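Novel Thermotoga maritima enzyme TM1112 (Thermotoga maritima, PDB 1O5U) is of unknown biochemical function but is probably an enzyme, built on a EutQ-like cupin domain. Local coordinates at residues K59-T64 with K89-V94. Sequence-based numbering, arbitrary orientation.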
# COMPACT_ATOMS: atom_id res chain seq x y z
N LYS A 59 -4.24 3.27 8.28
CA LYS A 59 -4.50 4.49 7.49
C LYS A 59 -3.17 5.16 7.30
O LYS A 59 -2.43 5.41 8.28
CB LYS A 59 -5.43 5.45 8.19
CG LYS A 59 -5.71 6.75 7.38
CD LYS A 59 -6.61 7.68 8.07
CE LYS A 59 -6.97 8.82 7.16
NZ LYS A 59 -7.92 9.82 7.86
N VAL A 60 -2.85 5.49 6.05
CA VAL A 60 -1.60 6.09 5.68
C VAL A 60 -1.84 7.21 4.69
O VAL A 60 -2.68 7.04 3.81
CB VAL A 60 -0.67 5.08 4.99
CG1 VAL A 60 0.71 5.67 4.76
CG2 VAL A 60 -0.55 3.82 5.82
N GLU A 61 -1.14 8.33 4.87
CA GLU A 61 -1.11 9.43 3.88
C GLU A 61 0.22 9.24 3.09
O GLU A 61 1.27 9.26 3.71
CB GLU A 61 -1.10 10.80 4.56
CG GLU A 61 -2.44 11.24 5.17
CD GLU A 61 -2.38 12.49 6.08
OE1 GLU A 61 -1.27 12.90 6.54
OE2 GLU A 61 -3.48 13.06 6.41
N VAL A 62 0.15 9.06 1.78
CA VAL A 62 1.39 8.94 0.96
C VAL A 62 1.54 10.24 0.13
O VAL A 62 0.59 10.70 -0.44
CB VAL A 62 1.34 7.69 0.10
CG1 VAL A 62 2.51 7.59 -0.81
CG2 VAL A 62 1.22 6.44 0.96
N THR A 63 2.73 10.86 0.13
CA THR A 63 3.03 12.01 -0.70
C THR A 63 4.19 11.60 -1.58
O THR A 63 5.25 11.25 -1.06
CB THR A 63 3.44 13.21 0.15
OG1 THR A 63 2.36 13.53 1.06
CG2 THR A 63 3.59 14.44 -0.69
N THR A 64 4.00 11.65 -2.89
CA THR A 64 5.05 11.27 -3.82
C THR A 64 6.10 12.37 -3.93
O THR A 64 5.89 13.51 -3.49
CB THR A 64 4.49 10.91 -5.18
OG1 THR A 64 3.95 12.07 -5.83
CG2 THR A 64 3.38 9.95 -5.08
N LYS A 89 3.19 8.53 5.73
CA LYS A 89 2.81 9.00 7.08
C LYS A 89 1.75 8.07 7.61
O LYS A 89 0.58 8.11 7.14
CB LYS A 89 2.28 10.43 7.04
CG LYS A 89 2.09 11.01 8.44
CD LYS A 89 1.79 12.47 8.43
CE LYS A 89 1.60 12.95 9.87
NZ LYS A 89 1.12 14.37 9.96
N VAL A 90 2.15 7.18 8.50
CA VAL A 90 1.26 6.16 9.02
C VAL A 90 0.46 6.82 10.17
O VAL A 90 1.00 7.19 11.19
CB VAL A 90 2.02 4.96 9.55
CG1 VAL A 90 1.04 3.99 10.24
CG2 VAL A 90 2.86 4.24 8.46
N LEU A 91 -0.83 7.03 9.95
CA LEU A 91 -1.67 7.73 10.92
C LEU A 91 -2.34 6.77 11.89
O LEU A 91 -2.56 7.11 13.08
CB LEU A 91 -2.75 8.50 10.16
CG LEU A 91 -2.25 9.62 9.24
CD1 LEU A 91 -3.41 10.15 8.44
CD2 LEU A 91 -1.57 10.73 10.00
N GLU A 92 -2.73 5.61 11.38
CA GLU A 92 -3.21 4.50 12.21
C GLU A 92 -2.37 3.29 11.90
O GLU A 92 -2.14 3.00 10.72
CB GLU A 92 -4.68 4.24 11.93
CG GLU A 92 -5.55 5.45 12.24
CD GLU A 92 -6.97 5.29 11.77
OE1 GLU A 92 -7.35 4.17 11.35
OE2 GLU A 92 -7.69 6.31 11.81
N PRO A 93 -1.94 2.53 12.90
CA PRO A 93 -1.05 1.38 12.65
C PRO A 93 -1.52 0.49 11.52
O PRO A 93 -2.69 0.07 11.48
CB PRO A 93 -1.06 0.63 13.98
CG PRO A 93 -1.35 1.66 14.95
CD PRO A 93 -2.21 2.70 14.34
N VAL A 94 -0.59 0.16 10.63
CA VAL A 94 -0.90 -0.52 9.36
C VAL A 94 -0.56 -1.97 9.44
O VAL A 94 0.44 -2.32 10.07
CB VAL A 94 -0.40 0.21 8.09
CG1 VAL A 94 -0.99 1.55 8.04
CG2 VAL A 94 1.07 0.33 8.02
O HOH W 1 -1.05 14.75 8.64
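Lys59 to Glu61 pair with Lys89 to Glu92 in an antiparallel beta ladder broken by a classic bulge, at the place where the chain leaves one cupin sheet for the other. Glu61 and Lys89 form a regular hydrogen-bonded pair: Glu61 N reaches Lys89 O at 2.9 Å, and Lys89 N returns a bond to Glu61 O. One step on, Val60 faces Val90 without such bonds, though its CA lies 3.3 Å from Lys89 O in a CA-H...O contact. Then the register slips by one, because Leu91 and Glu92 both face Lys59. Its carbonyl oxygen takes both amides: Leu91 N at 2.8 Å on a bent path, and Glu92 N, lying in the carbonyl plane on a lone pair, along an almost straight one (173°). Lys59 N closes the ladder on Glu92 O.

On the face carrying Lys59, Glu61 and Lys89, the Glu61 and Lys89 chains rise alongside each other from the sheet. Their charged ends stop short of a salt bridge, and a water joins them, giving a hydrogen to Glu61 OE1 at 2.8 Å and accepting one from Lys89 NZ. Leu91 CD1 lies 3.5 Å from Glu61 CD; Lys59, with CG anti to N (chi1 179°) and its chain extended, brings CE to the same methyl. An alanine in place of Glu61 would probably leave Lys89 and the water without their acidic partner and uncover Leu91 CD1.

The other face is buried. Val60 touches Trp88 and Ile72. In the conformer given, Val94 CG1 points at Val60 CG2, but their 3.2 Å separation is doubtful, being unusually short and Val94 having a second conformer. Strands 58-64 and 85-90 share one antiparallel sheet and 93-100 lies in the other; the bulge sits at the corner between them, in keeping with the two-sheeted cupin beta-barrel.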